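Local coordinates for ribonuclease (Chelonia mydas, PDB 2ZPO), which probably cleaves single- and double-stranded RNA on the 3' side of pyrimidine nucleotides, as a secreted endonuclease of the pancreatic ribonuclease family, at residues P20-Y25 and G96-Q101; Q31-T36 and N44-A49; A52-I57 and I103-D108. All blocks are in the same frame, centred on the assembly; numbering follows the deposited sequence. Where two conformers were deposited one is given.

Contact 1: P20-Y25 and G96-Q101. With GOL (glycerol), chain M; SO4 (sulfate ion), chain D.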
# COMPACT_ATOMS: atom_id res chain seq x y z
N PRO A 20 9.54 -11.44 11.38
CA PRO A 20 9.28 -11.91 12.76
C PRO A 20 8.09 -11.26 13.44
O PRO A 20 7.44 -11.89 14.29
CB PRO A 20 10.58 -11.59 13.52
CG PRO A 20 11.43 -10.78 12.60
CD PRO A 20 10.78 -10.66 11.25
N ASP A 21 7.80 -10.01 13.08
CA ASP A 21 6.69 -9.27 13.67
C ASP A 21 6.39 -8.08 12.76
O ASP A 21 7.14 -7.83 11.82
CB ASP A 21 7.08 -8.81 15.07
CG ASP A 21 8.44 -8.14 15.10
OD1 ASP A 21 8.62 -7.09 14.46
OD2 ASP A 21 9.36 -8.67 15.77
N THR A 22 5.32 -7.35 13.04
CA THR A 22 4.89 -6.30 12.10
C THR A 22 5.81 -5.07 12.09
O THR A 22 6.02 -4.46 11.06
CB THR A 22 3.44 -5.89 12.36
OG1 THR A 22 2.64 -7.07 12.48
CG2 THR A 22 2.94 -5.07 11.20
N ARG A 23 6.39 -4.74 13.24
CA ARG A 23 7.30 -3.62 13.33
C ARG A 23 8.50 -3.90 12.40
O ARG A 23 8.90 -3.03 11.62
CB ARG A 23 7.75 -3.47 14.79
CG ARG A 23 8.76 -2.42 15.10
CD ARG A 23 9.33 -2.64 16.51
NE ARG A 23 10.68 -3.24 16.42
CZ ARG A 23 11.01 -4.49 16.75
NH1 ARG A 23 10.12 -5.35 17.25
NH2 ARG A 23 12.27 -4.88 16.60
N THR A 24 9.02 -5.12 12.46
CA THR A 24 10.16 -5.52 11.63
C THR A 24 9.75 -5.62 10.15
O THR A 24 10.52 -5.22 9.28
CB THR A 24 10.78 -6.88 12.07
OG1 THR A 24 11.14 -6.84 13.47
CG2 THR A 24 12.02 -7.16 11.28
N TYR A 25 8.58 -6.19 9.88
CA TYR A 25 8.02 -6.17 8.52
C TYR A 25 8.10 -4.75 7.96
O TYR A 25 8.62 -4.51 6.86
CB TYR A 25 6.56 -6.65 8.54
CG TYR A 25 5.92 -6.57 7.17
CD1 TYR A 25 5.29 -5.40 6.76
CD2 TYR A 25 5.98 -7.65 6.30
CE1 TYR A 25 4.71 -5.33 5.50
CE2 TYR A 25 5.41 -7.60 5.02
CZ TYR A 25 4.79 -6.42 4.62
OH TYR A 25 4.24 -6.36 3.36
N GLY A 96 3.44 -0.96 13.07
CA GLY A 96 2.56 -1.50 12.04
C GLY A 96 1.40 -2.27 12.66
O GLY A 96 1.48 -2.68 13.81
N GLY A 97 0.32 -2.41 11.90
CA GLY A 97 -0.78 -3.28 12.24
C GLY A 97 -1.20 -4.05 11.00
O GLY A 97 -0.87 -3.65 9.88
N THR A 98 -1.94 -5.15 11.19
CA THR A 98 -2.52 -5.86 10.07
C THR A 98 -4.05 -5.86 10.18
O THR A 98 -4.62 -5.69 11.27
CB THR A 98 -1.98 -7.30 9.95
OG1 THR A 98 -2.32 -8.07 11.12
CG2 THR A 98 -0.46 -7.30 9.78
N SER A 99 -4.72 -6.03 9.04
CA SER A 99 -6.19 -6.07 9.02
C SER A 99 -6.64 -6.77 7.75
O SER A 99 -5.81 -7.20 6.92
CB SER A 99 -6.77 -4.66 9.06
OG SER A 99 -6.28 -3.92 7.95
N THR A 100 -7.96 -6.92 7.62
CA THR A 100 -8.58 -7.43 6.39
C THR A 100 -9.74 -6.49 6.06
O THR A 100 -10.75 -6.47 6.79
CB THR A 100 -9.06 -8.90 6.56
OG1 THR A 100 -8.03 -9.69 7.18
CG2 THR A 100 -9.36 -9.52 5.20
N GLN A 101 -9.57 -5.70 5.00
CA GLN A 101 -10.45 -4.55 4.76
C GLN A 101 -10.58 -4.32 3.27
O GLN A 101 -9.64 -4.62 2.51
CB GLN A 101 -9.83 -3.30 5.38
CG GLN A 101 -9.76 -3.31 6.91
CD GLN A 101 -9.33 -1.97 7.43
OE1 GLN A 101 -10.15 -1.06 7.58
NE2 GLN A 101 -8.04 -1.82 7.65
C1 GOL M . 3.41 -6.49 16.43
O1 GOL M . 3.69 -7.74 15.82
C2 GOL M . 4.26 -5.37 15.84
O2 GOL M . 5.61 -5.65 16.12
C3 GOL M . 3.88 -3.99 16.39
O3 GOL M . 4.42 -2.95 15.58
S SO4 D . -0.70 -7.37 14.09
O1 SO4 D . 0.47 -6.48 14.11
O2 SO4 D . -1.95 -6.61 13.90
O3 SO4 D . -0.51 -8.37 13.05
O4 SO4 D . -0.78 -8.07 15.38
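The flat peptide joining Gly-96 to Gly-97 has the methyl of Thr-22 packed against it, CG2 lying 3.5 Å from Gly-96 C. That methyl is anti to the backbone N of Thr-22, which points it at the strand and turns OG1 toward the sulfate. Because Gly-96 has no side chain, Thr-22 can sit this close; a CB there would collide with the methyl. Two other flat groups lie at the helix start. The carboxylate of Asp-21, the N-cap, takes Thr-24 N at 2.8 Å on OD1, nearly along the C-O line, while Thr-24 OG1 gives OD1 a second bond from the syn side, 30° out of plane. The guanidinium of Arg-23 turns one face to Thr-24 OG1; its ion pair with the same Asp-21 OD1 is long, with no N-H aimed at the oxygen.

Small molecules, probably from the crystallisation liquor, bridge the rest. The sulfate receives Thr-22 OG1 on O1 (2.8 Å), Thr-98 OG1 on O3 (2.7 Å) and Thr-98 N on O2 (3.1 Å), tying helix to strand. Glycerol accepts Thr-22 N on O1, almost straight at 177°, and Arg-23 N on O2; its bonds to Gly-96 are weak. Both of these backbone N-H groups belong to the first helical turn.

Behind the contact, Thr-22 and Thr-98 both touch Thr-79, and Gly-97 pairs with Thr-80 of strand 69-83. A capped first turn of helix 22-32 thus packs on the long strand 94-108 of the antiparallel sheet in the pancreatic ribonuclease fold.

Contact 2: Q31-T36 and N44-A49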
# COMPACT_ATOMS: atom_id res chain seq x y z
N GLN A 31 12.10 0.14 3.64
CA GLN A 31 13.43 0.35 3.05
C GLN A 31 13.59 -0.37 1.71
O GLN A 31 13.99 0.24 0.72
CB GLN A 31 14.52 -0.13 4.00
CG GLN A 31 15.92 0.09 3.44
CD GLN A 31 17.02 -0.20 4.43
OE1 GLN A 31 16.82 -0.16 5.64
NE2 GLN A 31 18.22 -0.46 3.91
N ARG A 32 13.27 -1.67 1.69
CA ARG A 32 13.41 -2.50 0.48
C ARG A 32 12.69 -1.89 -0.72
O ARG A 32 13.19 -1.92 -1.87
CB ARG A 32 12.90 -3.93 0.75
CG ARG A 32 13.80 -4.79 1.64
CD ARG A 32 13.16 -6.15 1.98
NE ARG A 32 14.00 -6.95 2.88
CZ ARG A 32 13.56 -7.98 3.60
NH1 ARG A 32 12.28 -8.35 3.53
NH2 ARG A 32 14.40 -8.65 4.40
N ARG A 33 11.52 -1.30 -0.45
CA ARG A 33 10.67 -0.75 -1.50
C ARG A 33 10.95 0.71 -1.85
O ARG A 33 10.19 1.33 -2.58
CB ARG A 33 9.19 -0.95 -1.13
CG ARG A 33 8.76 -2.39 -1.02
CD ARG A 33 8.98 -3.16 -2.33
NE ARG A 33 8.45 -4.53 -2.21
CZ ARG A 33 7.20 -4.88 -2.52
NH1 ARG A 33 6.36 -3.98 -2.99
NH2 ARG A 33 6.81 -6.15 -2.40
N GLY A 34 12.03 1.27 -1.31
CA GLY A 34 12.48 2.59 -1.78
C GLY A 34 11.82 3.76 -1.09
O GLY A 34 11.81 4.86 -1.61
N MET A 35 11.24 3.51 0.09
CA MET A 35 10.44 4.51 0.78
C MET A 35 11.10 5.15 2.02
O MET A 35 10.45 5.87 2.79
CB MET A 35 9.04 3.93 1.09
CG MET A 35 8.14 3.89 -0.14
SD MET A 35 6.51 3.17 0.23
CE MET A 35 6.96 1.45 0.43
N THR A 36 12.41 4.95 2.17
CA THR A 36 13.14 5.59 3.28
C THR A 36 14.32 6.46 2.83
O THR A 36 15.08 6.95 3.67
CB THR A 36 13.60 4.59 4.36
OG1 THR A 36 14.54 3.68 3.81
CG2 THR A 36 12.41 3.80 4.91
N ASN A 44 2.35 4.03 5.01
CA ASN A 44 2.18 3.27 3.79
C ASN A 44 1.46 1.96 4.09
O ASN A 44 1.75 1.32 5.11
CB ASN A 44 3.53 2.99 3.13
CG ASN A 44 3.39 2.35 1.77
OD1 ASN A 44 3.06 3.03 0.81
ND2 ASN A 44 3.67 1.05 1.67
N THR A 45 0.50 1.62 3.25
CA THR A 45 -0.17 0.34 3.32
C THR A 45 0.32 -0.61 2.23
O THR A 45 0.37 -0.26 1.03
CB THR A 45 -1.70 0.51 3.21
OG1 THR A 45 -2.17 1.29 4.33
CG2 THR A 45 -2.40 -0.86 3.19
N PHE A 46 0.63 -1.84 2.64
CA PHE A 46 0.96 -2.92 1.71
C PHE A 46 -0.26 -3.79 1.60
O PHE A 46 -0.85 -4.19 2.62
CB PHE A 46 2.15 -3.72 2.24
CG PHE A 46 3.43 -2.93 2.28
CD1 PHE A 46 4.18 -2.75 1.10
CD2 PHE A 46 3.87 -2.32 3.46
CE1 PHE A 46 5.39 -2.00 1.12
CE2 PHE A 46 5.07 -1.58 3.49
CZ PHE A 46 5.82 -1.42 2.32
N VAL A 47 -0.67 -4.07 0.37
CA VAL A 47 -1.84 -4.90 0.13
C VAL A 47 -1.33 -6.29 -0.26
O VAL A 47 -0.52 -6.40 -1.18
CB VAL A 47 -2.74 -4.32 -1.00
CG1 VAL A 47 -3.95 -5.19 -1.19
CG2 VAL A 47 -3.16 -2.85 -0.70
N HIS A 48 -1.82 -7.35 0.40
CA HIS A 48 -1.35 -8.73 0.14
C HIS A 48 -2.32 -9.45 -0.79
O HIS A 48 -3.04 -10.38 -0.41
CB HIS A 48 -1.11 -9.49 1.45
CG HIS A 48 -0.33 -8.68 2.43
ND1 HIS A 48 0.89 -8.11 2.10
CD2 HIS A 48 -0.62 -8.27 3.69
CE1 HIS A 48 1.33 -7.41 3.14
NE2 HIS A 48 0.44 -7.50 4.11
N ALA A 49 -2.35 -8.97 -2.02
CA ALA A 49 -3.13 -9.59 -3.11
C ALA A 49 -2.32 -9.31 -4.37
O ALA A 49 -1.47 -8.42 -4.39
CB ALA A 49 -4.49 -8.94 -3.22
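Met-35 and Arg-33 reach over to Asn-44 and Phe-46 where a Schellman motif ends helix 22-32 beside strand 43-47 of the pancreatic ribonuclease fold. Gly-34, with positive phi, is its C' residue: Gly-34 N returns to Gln-31 O at 3.0 Å and Met-35 N to Met-30 O. Arg-33 before the glycine and Met-35 after it both point their side chains toward the strand.

The apolar contacts centre on the Phe-46 ring. Met-35 runs out extended through chi2 and bends at chi3 (-73°), which swings its methyl CE to 3.6 Å from Phe-46 CZ. Arg-33 touches the ring with its aliphatic part, CG being 4.0 Å from Phe-46 CE1. Both carbons approach obliquely. The guanidinium plane stands 84° from the ring, so the two flat groups do not stack. Met-29 of the helix and Cys-81 of strand 69-83 also pack on Phe-46.

The polar groups find their bonds elsewhere. Arg-33 NH1 donates to the carbonyls of Arg-9 and Val-12, joining the helix end to helix 3-11 and the residues after it. Asn-44, expected by similarity to bind substrate, accepts from Lys-41 NZ on OD1 and donates through ND2 to Gln-10 O, which together fix the rotation of its buried amide beside His-11. Next in the strand, Thr-45 O is hydrogen-bonded to ND1 of His-11, the predicted proton acceptor. The contact is thus probably part of the wall of the active site.

The Met-35 and Asn-44 side chains cross at about a right angle: Met-35 SD lies 3.5 Å from Asn-44 OD1 and Met-35 CE 3.5 Å from Asn-44 ND2, while this ND2 also sits 3.3 Å above the Phe-46 ring plane, over its centre.

Contact 3: A52-I57 and I103-D108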
# COMPACT_ATOMS: atom_id res chain seq x y z
N ALA A 52 -3.07 -8.25 -10.36
CA ALA A 52 -4.32 -8.50 -11.08
C ALA A 52 -5.54 -8.33 -10.17
O ALA A 52 -6.50 -7.70 -10.55
CB ALA A 52 -4.30 -9.89 -11.72
N SER A 53 -5.46 -8.87 -8.96
CA SER A 53 -6.57 -8.69 -8.01
C SER A 53 -6.86 -7.24 -7.67
O SER A 53 -8.03 -6.84 -7.52
CB SER A 53 -6.27 -9.45 -6.71
OG SER A 53 -6.36 -10.84 -6.98
N ILE A 54 -5.80 -6.46 -7.55
CA ILE A 54 -5.95 -5.03 -7.24
C ILE A 54 -6.38 -4.24 -8.46
O ILE A 54 -7.26 -3.40 -8.36
CB ILE A 54 -4.69 -4.46 -6.57
CG1 ILE A 54 -4.43 -5.23 -5.25
CG2 ILE A 54 -4.83 -2.94 -6.27
CD1 ILE A 54 -3.03 -5.10 -4.71
N THR A 55 -5.85 -4.56 -9.63
CA THR A 55 -6.24 -3.87 -10.87
C THR A 55 -7.73 -3.98 -11.24
O THR A 55 -8.32 -3.04 -11.81
CB THR A 55 -5.32 -4.30 -12.05
OG1 THR A 55 -3.96 -3.99 -11.73
CG2 THR A 55 -5.75 -3.63 -13.34
N THR A 56 -8.37 -5.08 -10.86
CA THR A 56 -9.77 -5.22 -11.21
C THR A 56 -10.63 -4.21 -10.44
O THR A 56 -11.75 -3.97 -10.83
CB THR A 56 -10.27 -6.64 -11.00
OG1 THR A 56 -11.59 -6.75 -11.54
CG2 THR A 56 -10.29 -7.01 -9.54
N ILE A 57 -10.07 -3.63 -9.38
CA ILE A 57 -10.79 -2.60 -8.62
C ILE A 57 -11.13 -1.42 -9.54
O ILE A 57 -12.18 -0.76 -9.37
CB ILE A 57 -9.98 -2.11 -7.37
CG1 ILE A 57 -9.77 -3.27 -6.38
CG2 ILE A 57 -10.71 -0.94 -6.67
CD1 ILE A 57 -8.74 -3.01 -5.37
N ILE A 103 -10.62 -1.67 0.20
CA ILE A 103 -9.73 -0.53 -0.01
C ILE A 103 -10.27 0.43 -1.07
O ILE A 103 -11.03 0.03 -1.97
CB ILE A 103 -8.27 -0.95 -0.39
CG1 ILE A 103 -8.22 -1.73 -1.71
CG2 ILE A 103 -7.64 -1.75 0.77
CD1 ILE A 103 -6.81 -2.03 -2.25
N ARG A 104 -9.82 1.70 -0.96
CA ARG A 104 -10.18 2.77 -1.88
C ARG A 104 -8.89 3.21 -2.53
O ARG A 104 -7.93 3.57 -1.83
CB ARG A 104 -10.82 3.95 -1.11
CG ARG A 104 -11.17 5.13 -2.02
CD ARG A 104 -12.00 6.18 -1.31
NE ARG A 104 -13.34 5.65 -1.06
CZ ARG A 104 -14.26 6.28 -0.34
NH1 ARG A 104 -13.98 7.47 0.18
NH2 ARG A 104 -15.44 5.70 -0.17
N ILE A 105 -8.84 3.06 -3.84
CA ILE A 105 -7.65 3.46 -4.61
C ILE A 105 -8.02 4.52 -5.67
O ILE A 105 -9.19 4.71 -5.96
CB ILE A 105 -6.92 2.22 -5.26
CG1 ILE A 105 -7.81 1.53 -6.31
CG2 ILE A 105 -6.49 1.24 -4.17
CD1 ILE A 105 -7.09 0.39 -7.07
N ALA A 106 -7.02 5.21 -6.22
CA ALA A 106 -7.25 6.06 -7.39
C ALA A 106 -6.83 5.30 -8.61
O ALA A 106 -5.73 4.70 -8.64
CB ALA A 106 -6.42 7.34 -7.29
N CYS A 107 -7.69 5.31 -9.62
CA CYS A 107 -7.37 4.70 -10.91
C CYS A 107 -7.21 5.75 -12.02
O CYS A 107 -7.77 6.88 -11.95
CB CYS A 107 -8.41 3.66 -11.31
SG CYS A 107 -8.61 2.28 -10.11
N ASP A 108 -6.41 5.41 -13.01
CA ASP A 108 -6.36 6.23 -14.24
C ASP A 108 -6.29 5.29 -15.42
O ASP A 108 -5.42 4.46 -15.50
CB ASP A 108 -5.14 7.15 -14.22
CG ASP A 108 -5.12 8.14 -15.40
OD1 ASP A 108 -6.14 8.29 -16.11
OD2 ASP A 108 -4.07 8.79 -15.61
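Ile-54 and Ile-57 lie against Ile-103 and Ile-105, the buried packing of helix 51-55 and the 3-10 turn after it on the antiparallel sheet of the pancreatic ribonuclease fold. Ile-54 comes first, its side chain lying oblique to that of Ile-105: its branch methyl CG2 is 4.1 Å from Ile-105 CD1, a methyl that also rests 4.0 Å from Ile-54 O. That carbonyl accepts Ile-57 N, the bond that tightens the chain into the 3-10 turn. Thr-55 and Thr-56 point away from the strand, and Thr-55 touches Leu-111 and Pro-112 of strand 111-118.

Ile-57 then turns inward with both branches in use. CG2, anti to the backbone N, touches Ile-105 CG1 at 3.8 Å, while CG1 carries CD1 to the end of Ile-103. Replacing Ile-57 with an alanine would probably open a gap beside Ile-103 CD1 and Ile-105 CG1 and let those side chains shift. Just beyond, Cys-58 makes a disulfide with Cys-107, a covalent tie beside the apolar one. Ile-57 and Ile-103 cross at about a right angle, with Ile-57 CD1 3.8 Å from Ile-103 CD1.

In the fold
Contacts 1 and 2 use the start and the end of helix 22-32, with centres about 12 Å apart; Tyr-25 OH packs 3.1 Å from His-48 CE1 and 3.5 Å from Phe-46 CB. Contacts 1 and 3 share strand 94-108 but lie on opposite sides of the chain's centre, about 21 Å apart between centres. Contact 2 joins contact 3 through Val-47 CG1, 3.6 Å from Ile-54 CD1. Contact 2 holds predicted substrate-binding residues, the side chains of Asn-44 and His-11 being about 3 Å apart. Ile-54 of contact 3 comes within about 6 Å of His-11, side chain to side chain, and Gly-96 of contact 1 lies about 6 Å from the side chain of Arg-82, another predicted substrate-binding residue.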